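Local coordinates for metallo-beta-lactamase family protein (Thermus thermophilus, PDB 2ZO4) that binds two zinc ions in a metallo-beta-lactamase fold and is probably a hydrolase, its natural substrate not being established, at residues A[89-94]-A[98-103]; A[67-70]-A[74-77]; A[81-86]-A[145-150]. All blocks are in the same frame, centred on the assembly; numbering follows the deposited sequence.

Contact 1. Residues A[89-94]-A[98-103]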
# COMPACT_ATOMS: atom_id res chain seq x y z
N VAL A 89 -2.21 17.99 0.08
CA VAL A 89 -2.13 16.53 0.01
C VAL A 89 -2.27 16.02 -1.43
O VAL A 89 -3.23 16.37 -2.13
CB VAL A 89 -3.17 15.85 0.93
CG1 VAL A 89 -3.05 14.33 0.88
CG2 VAL A 89 -3.00 16.33 2.36
N PHE A 90 -1.31 15.20 -1.85
CA PHE A 90 -1.32 14.58 -3.17
C PHE A 90 -1.53 13.07 -3.07
O PHE A 90 -0.92 12.41 -2.23
CB PHE A 90 -0.00 14.87 -3.91
CG PHE A 90 0.15 16.31 -4.34
CD1 PHE A 90 -0.30 16.72 -5.58
CD2 PHE A 90 0.77 17.24 -3.51
CE1 PHE A 90 -0.15 18.04 -6.00
CE2 PHE A 90 0.93 18.56 -3.91
CZ PHE A 90 0.46 18.97 -5.16
N LEU A 91 -2.39 12.55 -3.94
CA LEU A 91 -2.82 11.15 -3.92
C LEU A 91 -3.09 10.72 -5.36
O LEU A 91 -3.71 11.48 -6.10
CB LEU A 91 -4.12 11.03 -3.12
CG LEU A 91 -4.46 9.90 -2.14
CD1 LEU A 91 -5.97 9.67 -2.17
CD2 LEU A 91 -3.72 8.59 -2.37
N HIS A 92 -2.65 9.53 -5.75
CA HIS A 92 -2.91 9.07 -7.13
C HIS A 92 -4.40 8.95 -7.44
O HIS A 92 -5.17 8.45 -6.62
CB HIS A 92 -2.21 7.75 -7.45
CG HIS A 92 -2.33 7.35 -8.88
ND1 HIS A 92 -3.38 6.60 -9.36
CD2 HIS A 92 -1.54 7.62 -9.95
CE1 HIS A 92 -3.24 6.42 -10.66
NE2 HIS A 92 -2.13 7.03 -11.05
N GLU A 93 -4.77 9.41 -8.63
CA GLU A 93 -6.17 9.52 -9.08
C GLU A 93 -7.02 8.25 -8.87
O GLU A 93 -8.20 8.33 -8.54
CB GLU A 93 -6.23 9.98 -10.55
CG GLU A 93 -5.49 9.06 -11.56
CD GLU A 93 -5.40 9.63 -12.98
OE1 GLU A 93 -6.17 10.56 -13.32
OE2 GLU A 93 -4.56 9.15 -13.76
N GLU A 94 -6.40 7.08 -9.05
CA GLU A 94 -7.10 5.79 -8.97
C GLU A 94 -7.55 5.41 -7.54
O GLU A 94 -8.39 4.52 -7.37
CB GLU A 94 -6.24 4.70 -9.61
CG GLU A 94 -6.88 3.31 -9.71
CD GLU A 94 -7.91 3.17 -10.83
OE1 GLU A 94 -8.17 4.13 -11.57
OE2 GLU A 94 -8.46 2.06 -10.95
N ARG A 98 -11.98 4.74 -4.84
CA ARG A 98 -11.80 3.43 -4.22
C ARG A 98 -11.40 3.53 -2.74
O ARG A 98 -12.25 3.79 -1.89
CB ARG A 98 -10.83 2.57 -5.04
CG ARG A 98 -11.31 2.36 -6.49
CD ARG A 98 -10.32 1.54 -7.30
NE ARG A 98 -10.75 1.37 -8.69
CZ ARG A 98 -11.62 0.45 -9.11
NH1 ARG A 98 -12.20 -0.39 -8.26
NH2 ARG A 98 -11.93 0.38 -10.40
N GLY A 99 -10.11 3.33 -2.45
CA GLY A 99 -9.61 3.40 -1.08
C GLY A 99 -9.87 4.72 -0.37
O GLY A 99 -10.19 4.72 0.82
N HIS A 100 -9.73 5.83 -1.09
CA HIS A 100 -10.04 7.15 -0.55
C HIS A 100 -11.53 7.28 -0.18
O HIS A 100 -11.85 7.74 0.91
CB HIS A 100 -9.62 8.26 -1.51
CG HIS A 100 -9.97 9.64 -1.04
ND1 HIS A 100 -9.53 10.16 0.16
CD2 HIS A 100 -10.71 10.62 -1.62
CE1 HIS A 100 -9.99 11.39 0.30
NE2 HIS A 100 -10.71 11.69 -0.76
N ARG A 101 -12.41 6.86 -1.09
CA ARG A 101 -13.85 6.83 -0.83
C ARG A 101 -14.20 5.95 0.37
O ARG A 101 -15.07 6.30 1.17
CB ARG A 101 -14.62 6.35 -2.07
CG ARG A 101 -16.13 6.54 -1.94
CD ARG A 101 -16.89 6.12 -3.18
NE ARG A 101 -18.32 6.42 -3.03
CZ ARG A 101 -19.30 5.79 -3.66
NH1 ARG A 101 -19.05 4.79 -4.50
NH2 ARG A 101 -20.56 6.15 -3.44
N PHE A 102 -13.51 4.82 0.50
CA PHE A 102 -13.68 3.91 1.64
C PHE A 102 -13.56 4.65 2.98
O PHE A 102 -14.35 4.41 3.90
CB PHE A 102 -12.69 2.75 1.54
CG PHE A 102 -12.75 1.79 2.70
CD1 PHE A 102 -13.66 0.74 2.69
CD2 PHE A 102 -11.90 1.94 3.79
CE1 PHE A 102 -13.72 -0.15 3.75
CE2 PHE A 102 -11.95 1.05 4.85
CZ PHE A 102 -12.86 0.00 4.83
N TRP A 103 -12.57 5.54 3.08
CA TRP A 103 -12.36 6.32 4.31
C TRP A 103 -13.34 7.48 4.44
O TRP A 103 -13.86 7.73 5.53
CB TRP A 103 -10.91 6.83 4.40
CG TRP A 103 -9.87 5.74 4.47
CD1 TRP A 103 -8.83 5.54 3.60
CD2 TRP A 103 -9.75 4.72 5.47
NE1 TRP A 103 -8.08 4.46 3.99
CE2 TRP A 103 -8.63 3.93 5.13
CE3 TRP A 103 -10.49 4.39 6.61
CZ2 TRP A 103 -8.23 2.84 5.90
CZ3 TRP A 103 -10.09 3.29 7.37
CH2 TRP A 103 -8.97 2.53 7.01
O HOH W 1 -10.83 4.49 -9.88
O HOH W 2 -10.27 1.87 -12.62
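The contact between 89-94 and 98-103 has a charged end, E94 with R98, and an apolar end, L91 with H100, and buries 168 Å² in all. At the charged end E94 and R98 form a salt bridge that includes one hydrogen bond, from R98 NE to E94 OE2 at 3.3 Å. Its geometry is far from ideal: the N-H...O angle is 139°, the donor meets the oxygen from above the carboxylate plane, and that oxygen is tilted out of the guanidinium plane. The E94 chain is bent at chi2 (77°), which brings its carboxylate round to R98, while the R98 chain runs extended from CG to NE and passes the backbone oxygen of E94, with CD 3.6 Å from E94 O.

Water reinforces the pair. Water 2 lies at the edge of the guanidinium plane, donating to E94 OE2 and accepting from R98 NH2 at 3.1 Å; water 1 joins E94 O to R98 NE by weak bonds. Both charges also have second partners: E94 OE2 makes a salt bridge with R207, and R98 NH1 binds the backbone oxygen of Y205.

The apolar end is slight. L91 CD1 approaches H100 CB at 4.0 Å and stands oblique to the imidazole, whose ND1 is engaged by the hydroxyl of Y76.

R98 is the N-cap residue of helix 99-104, so the turn from the end of strand 88-92 into this helix is bridged by side chains just where the helix starts. The strand itself runs between parallel neighbours, 65-68 and 148-150, in the six-stranded sheet. Farther along the helix, W103 stacks with Y76 and packs against helix 133-138.

Contact 2. Residues A[67-70]-A[74-77]. With ZN (zinc ion), chain C; ZN (zinc ion), chain B.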
# COMPACT_ATOMS: atom_id res chain seq x y z
N LEU A 67 2.88 13.87 0.10
CA LEU A 67 2.82 12.94 -1.02
C LEU A 67 2.47 11.55 -0.50
O LEU A 67 3.25 10.95 0.24
CB LEU A 67 4.15 12.93 -1.79
CG LEU A 67 4.68 14.28 -2.30
CD1 LEU A 67 6.05 14.12 -2.93
CD2 LEU A 67 3.71 14.93 -3.29
N LEU A 68 1.30 11.04 -0.88
CA LEU A 68 0.84 9.73 -0.41
C LEU A 68 1.07 8.63 -1.44
O LEU A 68 0.62 8.74 -2.58
CB LEU A 68 -0.64 9.76 -0.03
CG LEU A 68 -1.08 10.69 1.11
CD1 LEU A 68 -2.59 10.59 1.34
CD2 LEU A 68 -0.32 10.40 2.40
N THR A 69 1.76 7.57 -1.03
CA THR A 69 1.95 6.41 -1.89
C THR A 69 0.63 5.67 -2.09
O THR A 69 0.32 5.24 -3.21
CB THR A 69 3.02 5.44 -1.34
OG1 THR A 69 2.64 4.98 -0.04
CG2 THR A 69 4.39 6.13 -1.27
N HIS A 70 -0.16 5.55 -1.02
CA HIS A 70 -1.47 4.90 -1.07
C HIS A 70 -2.35 5.20 0.16
O HIS A 70 -1.92 5.90 1.08
CB HIS A 70 -1.34 3.39 -1.31
CG HIS A 70 -0.55 2.66 -0.27
ND1 HIS A 70 0.74 3.00 0.08
CD2 HIS A 70 -0.85 1.57 0.48
CE1 HIS A 70 1.19 2.17 1.00
NE2 HIS A 70 0.24 1.29 1.26
N ASP A 74 -1.61 3.21 7.66
CA ASP A 74 -0.22 3.48 8.07
C ASP A 74 0.53 4.51 7.21
O ASP A 74 1.61 4.95 7.57
CB ASP A 74 0.58 2.17 8.18
CG ASP A 74 0.50 1.31 6.92
OD1 ASP A 74 -0.58 1.23 6.28
OD2 ASP A 74 1.54 0.70 6.56
N HIS A 75 -0.06 4.88 6.07
CA HIS A 75 0.55 5.86 5.16
C HIS A 75 -0.32 7.12 5.03
O HIS A 75 0.18 8.22 4.84
CB HIS A 75 0.77 5.23 3.78
CG HIS A 75 1.65 4.01 3.80
ND1 HIS A 75 2.98 4.05 3.43
CD2 HIS A 75 1.40 2.73 4.15
CE1 HIS A 75 3.51 2.84 3.56
NE2 HIS A 75 2.57 2.03 4.00
N TYR A 76 -1.62 6.92 5.19
CA TYR A 76 -2.64 7.91 4.84
C TYR A 76 -3.29 8.54 6.08
O TYR A 76 -3.94 9.58 5.98
CB TYR A 76 -3.66 7.17 3.97
CG TYR A 76 -5.00 7.81 3.64
CD1 TYR A 76 -5.25 8.31 2.36
CD2 TYR A 76 -6.04 7.81 4.56
CE1 TYR A 76 -6.50 8.85 2.04
CE2 TYR A 76 -7.28 8.36 4.25
CZ TYR A 76 -7.51 8.87 2.99
OH TYR A 76 -8.74 9.39 2.68
N GLY A 77 -3.08 7.91 7.24
CA GLY A 77 -3.81 8.25 8.47
C GLY A 77 -3.73 9.68 8.98
O GLY A 77 -4.72 10.20 9.49
ZN ZN C . 2.39 0.04 4.51
ZN ZN B . 0.05 -0.68 2.29
O HOH W 3 0.53 -0.56 4.24
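The imidazole of H75 carries H70 CE1 over the centre of one face, 3.1 Å above the ring plane. The two rings are inclined at 45° with centroids 4.1 Å apart. A chi1 of 60° sets H70 CG between the backbone N and the carbonyl carbon, bringing the ring to H75. At the edge of the H70 ring, T69 OG1 lies in plane and accepts a hydrogen bond from ND1 at 2.7 Å, fixing the rotation of the imidazole and leaving NE2 for metal.

Beside the histidines, L68 divides its methyls: CD1 packs obliquely on Y76 CD1 at 3.6 Å, and CD2 meets the backbone oxygen of H75.

H70 NE2 binds one zinc at 2.2 Å; H75 NE2 (2.1 Å) and D74 OD2 bind the other. Water 3 bridges them, 2.0 Å from each zinc, and donates a weak bond to D74 OD1. H72, H171, D190 and H233 complete the sites, with D190 shared. D37 OD2 bonds to H75 ND1 and T69 OG1, and so probably helps position ligands of both zincs, H70 through T69. This is the HxHxDH motif of the superfamily, and the metal-bridging solvent is consistent with a hydroxide nucleophile, as in related hydrolases.

Contact 3. Residues A[81-86]-A[145-150]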
# COMPACT_ATOMS: atom_id res chain seq x y z
N PHE A 81 -4.86 15.52 8.98
CA PHE A 81 -4.33 16.34 10.08
C PHE A 81 -3.37 17.39 9.53
O PHE A 81 -3.53 18.58 9.81
CB PHE A 81 -3.63 15.47 11.15
CG PHE A 81 -2.79 16.27 12.13
CD1 PHE A 81 -3.39 17.08 13.10
CD2 PHE A 81 -1.39 16.20 12.09
CE1 PHE A 81 -2.62 17.82 14.01
CE2 PHE A 81 -0.61 16.93 13.00
CZ PHE A 81 -1.23 17.74 13.96
N PHE A 82 -2.40 16.94 8.74
CA PHE A 82 -1.48 17.85 8.06
C PHE A 82 -2.23 18.82 7.15
O PHE A 82 -1.94 20.02 7.16
CB PHE A 82 -0.41 17.07 7.29
CG PHE A 82 0.69 16.53 8.16
CD1 PHE A 82 0.77 15.17 8.44
CD2 PHE A 82 1.64 17.39 8.71
CE1 PHE A 82 1.79 14.67 9.25
CE2 PHE A 82 2.67 16.89 9.52
CZ PHE A 82 2.74 15.53 9.79
N GLU A 83 -3.21 18.32 6.41
CA GLU A 83 -4.05 19.18 5.57
C GLU A 83 -4.76 20.26 6.39
O GLU A 83 -4.86 21.40 5.95
CB GLU A 83 -5.06 18.37 4.76
CG GLU A 83 -5.70 19.14 3.61
CD GLU A 83 -6.94 18.45 3.07
OE1 GLU A 83 -7.76 17.98 3.88
OE2 GLU A 83 -7.09 18.37 1.83
N GLY A 84 -5.24 19.88 7.58
CA GLY A 84 -5.90 20.83 8.48
C GLY A 84 -5.01 21.98 8.92
O GLY A 84 -5.51 23.06 9.26
N LEU A 85 -3.70 21.76 8.91
CA LEU A 85 -2.74 22.79 9.29
C LEU A 85 -2.32 23.65 8.10
O LEU A 85 -1.60 24.64 8.26
CB LEU A 85 -1.51 22.16 9.98
CG LEU A 85 -1.77 21.22 11.17
CD1 LEU A 85 -0.51 20.43 11.51
CD2 LEU A 85 -2.29 21.96 12.41
N GLY A 86 -2.77 23.28 6.90
CA GLY A 86 -2.49 24.07 5.71
C GLY A 86 -1.67 23.36 4.64
O GLY A 86 -1.36 23.95 3.61
N GLN A 145 -9.66 16.24 2.90
CA GLN A 145 -10.91 16.71 2.29
C GLN A 145 -10.72 17.06 0.83
O GLN A 145 -11.57 16.75 -0.01
CB GLN A 145 -11.45 17.92 3.05
CG GLN A 145 -12.42 17.56 4.17
CD GLN A 145 -11.76 16.75 5.26
OE1 GLN A 145 -10.77 17.18 5.84
NE2 GLN A 145 -12.31 15.56 5.54
N ASN A 146 -9.60 17.72 0.53
CA ASN A 146 -9.31 18.18 -0.82
C ASN A 146 -7.96 17.69 -1.35
O ASN A 146 -7.11 18.51 -1.72
CB ASN A 146 -9.36 19.72 -0.88
CG ASN A 146 -10.55 20.31 -0.14
OD1 ASN A 146 -11.70 19.93 -0.36
ND2 ASN A 146 -10.27 21.26 0.76
N PRO A 147 -7.74 16.35 -1.39
CA PRO A 147 -6.48 15.88 -1.96
C PRO A 147 -6.42 16.16 -3.47
O PRO A 147 -7.46 16.18 -4.13
CB PRO A 147 -6.50 14.37 -1.69
CG PRO A 147 -7.95 14.03 -1.58
CD PRO A 147 -8.59 15.23 -0.95
N LEU A 148 -5.22 16.39 -3.98
CA LEU A 148 -5.02 16.63 -5.41
C LEU A 148 -4.60 15.33 -6.11
O LEU A 148 -3.68 14.65 -5.64
CB LEU A 148 -3.97 17.73 -5.63
CG LEU A 148 -4.40 19.16 -5.29
CD1 LEU A 148 -3.20 20.08 -5.24
CD2 LEU A 148 -5.43 19.67 -6.29
N PRO A 149 -5.28 14.99 -7.22
CA PRO A 149 -5.00 13.74 -7.93
C PRO A 149 -3.68 13.75 -8.71
O PRO A 149 -3.45 14.63 -9.54
CB PRO A 149 -6.19 13.58 -8.88
CG PRO A 149 -6.69 14.97 -9.10
CD PRO A 149 -6.40 15.73 -7.83
N LEU A 150 -2.84 12.76 -8.43
CA LEU A 150 -1.61 12.54 -9.18
C LEU A 150 -1.87 11.64 -10.38
O LEU A 150 -2.80 10.84 -10.37
CB LEU A 150 -0.52 11.92 -8.29
CG LEU A 150 -0.01 12.76 -7.11
CD1 LEU A 150 0.86 11.91 -6.19
CD2 LEU A 150 0.74 13.98 -7.59
O HOH W 4 -5.08 18.97 0.01
O HOH W 5 -8.45 18.10 6.58
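The end of helix 79-84 approaches the loop leading into strand 148-150 with E83 and Q145 nearest, their CA atoms 8.0 Å apart, while the helix closes in a Schellman motif at G86, where phi is positive. That spacing is too wide for the two backbones to meet directly, and the side chain of E83 spans it.

E83 has CG anti to its own N (chi1 -164°) and continues extended, which carries the carboxylate from the helix to the loop. There its two oxygens take the amides of consecutive residues: Q145 N donates to E83 OE1 at 2.8 Å and N146 N to E83 OE2 at 2.9 Å. The first bond is nearly straight, with an N-H...O angle of 168°, and the second is more bent at 151°. Each oxygen accepts through its syn lone pair, on the side of the other oxygen, so the carboxylate spans the two N-H groups as a bidentate acceptor.

Water 4 adds a further link by donating to both E83 OE2 and N146 O, the latter at 2.7 Å. The Q145 side chain, bent at chi2, crosses E83 obliquely; Q145 OE1 and E83 OE1 stay 3.7 Å apart. P147 makes only marginal contact with E83, but its side chain touches H100 and F96.

One backbone donor on each carboxylate oxygen fixes the rotation of the group as well as its position, and the pair would be expected to favour its ionised form. The contact lies away from the zinc site: it ties the end of a helix to the loop that delivers the chain to edge strand 148-150, using one acidic side chain and main-chain N-H groups.

Overall arrangement
All three contacts belong to the metallo-beta-lactamase part of the chain and reach the same six-stranded sheet, in which strands 65-68, 88-92 and 148-150 are consecutive parallel neighbours. Contact 2 comes first along the chain; contact 1 follows, nested inside the long loop that contact 3 closes. Their centres are about 9 Å apart for contacts 1 and 2, and about 11 Å for contact 3 from either. Contacts 1 and 2 meet through F90 O and L68 N (2.9 Å), contacts 1 and 3 through V89 O and L148 N (2.7 Å). The set thus runs from the dinuclear zinc site at the end of strand 65-68, across 88-92, to the outermost strand 148-150.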